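Local coordinates for Esterase/lipase-like protein (Caldicellulosiruptor lactoaceticus 6A, PDB 6A6O) that hydrolyses acetyl esters and beta-1,4-xylosides, acting as a bifunctional acetyl esterase and xylosidase with an alpha/beta-hydrolase-like fold, at residues I127-F132 with D165-C170. Residues are numbered along the deposited sequence; the frame is centred on the assembly and turned at random.
Sequences IGVLGF and DCIVLC
D165 grips I127 twice, with its side chain as well as its backbone, just ahead of the regular parallel pairing of the two strands. Carboxylate oxygen OD2 of D165 takes the N-H of I127 through its anti lone pair at 2.9 Å (OD2 to N), in an almost straight bond of 178°, while the D165 N-H returns to I127 O. With CG anti to its own carbonyl carbon (chi1 -65°), the carboxylate reaches back to that N-H, and the same OD2 also forms a salt bridge with R114. From here the backbones run parallel, V129 and G131 each giving an N-H to the 165-170 segment and receiving one from it. The last of these bonds, C170 N to G131 O, measures 2.9 Å.

On one face of the sheet the L130 side chain lies aslant over V168, its CG 3.6 Å from V168 CB and its CD1 methyl against V168 CG1. Further along that face C170 leans over the F132 ring: SG sits 4.2 Å from the ring centroid and 26° off its normal, and CB presses on CD2 of the ring at 3.4 Å. W275, F276 and W268 of helix 268-278 cover V168 and C170. Helix 134-142 connects the two strands in sequence, making a beta-alpha-beta crossover, and G131 opens a sequence that fits a nucleophile elbow, with S133 probably the nucleophile. Buried backbone bonds and the sulfur-aromatic contact thus help to hold the end of strand 127-132 next to the probable elbow, strand 54-60 bonding its other edge, whereas the partly exposed carboxylate, shared between an N-H and a guanidinium, probably remains ionised.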
loop_
_atom_site.group_PDB
_atom_site.type_symbol
_atom_site.label_atom_id
_atom_site.label_comp_id
_atom_site.label_asym_id
_atom_site.label_seq_id
_atom_site.Cartn_x
_atom_site.Cartn_y
_atom_site.Cartn_z
ATOM N N ILE A 127 -5.696 -2.901 10.387
ATOM C CA ILE A 127 -4.930 -3.392 9.249
ATOM C C ILE A 127 -4.845 -2.253 8.246
ATOM O O ILE A 127 -5.844 -1.928 7.593
ATOM C CB ILE A 127 -5.572 -4.629 8.607
ATOM C CG1 ILE A 127 -5.604 -5.793 9.603
ATOM C CG2 ILE A 127 -4.814 -5.037 7.336
ATOM C CD1 ILE A 127 -6.492 -6.928 9.149
ATOM N N GLY A 128 -3.661 -1.649 8.118
ATOM C CA GLY A 128 -3.429 -0.561 7.198
ATOM C C GLY A 128 -2.448 -0.945 6.100
ATOM O O GLY A 128 -1.891 -2.043 6.072
ATOM N N VAL A 129 -2.244 -0.006 5.179
ATOM C CA VAL A 129 -1.323 -0.214 4.070
ATOM C C VAL A 129 -0.356 0.960 4.009
ATOM O O VAL A 129 -0.693 2.093 4.373
ATOM C CB VAL A 129 -2.047 -0.388 2.711
ATOM C CG1 VAL A 129 -2.897 -1.694 2.711
ATOM C CG2 VAL A 129 -2.887 0.865 2.388
ATOM N N LEU A 130 0.867 0.666 3.570
ATOM C CA LEU A 130 1.922 1.662 3.426
ATOM C C LEU A 130 2.597 1.408 2.085
ATOM O O LEU A 130 3.030 0.289 1.807
ATOM C CB LEU A 130 2.916 1.579 4.604
ATOM C CG LEU A 130 4.080 2.580 4.663
ATOM C CD1 LEU A 130 4.583 2.811 6.083
ATOM C CD2 LEU A 130 5.249 2.109 3.774
ATOM N N GLY A 131 2.652 2.423 1.230
ATOM C CA GLY A 131 3.170 2.252 -0.112
ATOM C C GLY A 131 4.137 3.353 -0.491
ATOM O O GLY A 131 3.997 4.500 -0.074
ATOM N N PHE A 132 5.126 2.970 -1.298
ATOM C CA PHE A 132 6.136 3.858 -1.853
ATOM C C PHE A 132 5.953 3.982 -3.361
ATOM O O PHE A 132 5.907 2.966 -4.065
ATOM C CB PHE A 132 7.548 3.323 -1.596
ATOM C CG PHE A 132 7.908 3.173 -0.150
ATOM C CD1 PHE A 132 7.600 2.009 0.544
ATOM C CD2 PHE A 132 8.588 4.191 0.507
ATOM C CE1 PHE A 132 7.973 1.869 1.876
ATOM C CE2 PHE A 132 8.957 4.066 1.824
ATOM C CZ PHE A 132 8.641 2.904 2.517
ATOM N N ASP A 165 -7.554 0.195 7.340
ATOM C CA ASP A 165 -7.941 1.050 8.449
ATOM C C ASP A 165 -7.109 2.330 8.528
ATOM O O ASP A 165 -7.478 3.247 9.263
ATOM C CB ASP A 165 -7.857 0.248 9.745
ATOM C CG ASP A 165 -8.853 -0.890 9.766
ATOM O OD1 ASP A 165 -10.063 -0.604 9.633
ATOM O OD2 ASP A 165 -8.434 -2.068 9.865
ATOM N N CYS A 166 -6.008 2.408 7.785
ATOM C CA CYS A 166 -5.238 3.637 7.612
ATOM C C CYS A 166 -4.360 3.446 6.385
ATOM O O CYS A 166 -4.145 2.317 5.930
ATOM C CB CYS A 166 -4.395 3.981 8.852
ATOM S SG CYS A 166 -2.930 2.918 9.133
ATOM N N ILE A 167 -3.846 4.563 5.860
ATOM C CA ILE A 167 -3.033 4.577 4.646
ATOM C C ILE A 167 -1.801 5.437 4.896
ATOM O O ILE A 167 -1.923 6.560 5.393
ATOM C CB ILE A 167 -3.809 5.167 3.454
ATOM C CG1 ILE A 167 -5.094 4.391 3.169
ATOM C CG2 ILE A 167 -2.931 5.195 2.230
ATOM C CD1 ILE A 167 -6.024 5.179 2.242
ATOM N N VAL A 168 -0.625 4.935 4.521
ATOM C CA VAL A 168 0.605 5.726 4.552
ATOM C C VAL A 168 1.158 5.776 3.132
ATOM O O VAL A 168 1.376 4.731 2.511
ATOM C CB VAL A 168 1.646 5.149 5.521
ATOM C CG1 VAL A 168 2.919 6.016 5.490
ATOM C CG2 VAL A 168 1.066 5.066 6.935
ATOM N N LEU A 169 1.376 6.984 2.621
ATOM C CA LEU A 169 1.794 7.185 1.239
ATOM C C LEU A 169 3.139 7.885 1.241
ATOM O O LEU A 169 3.264 8.984 1.786
ATOM C CB LEU A 169 0.773 8.023 0.469
ATOM C CG LEU A 169 -0.628 7.420 0.458
ATOM C CD1 LEU A 169 -1.588 8.377 -0.255
ATOM C CD2 LEU A 169 -0.641 6.019 -0.213
ATOM N N CYS A 170 4.134 7.265 0.613
ATOM C CA CYS A 170 5.506 7.757 0.638
ATOM C C CYS A 170 5.910 8.087 -0.786
ATOM O O CYS A 170 5.949 7.188 -1.638
ATOM C CB CYS A 170 6.447 6.713 1.238
ATOM S SG CYS A 170 5.866 6.016 2.811
#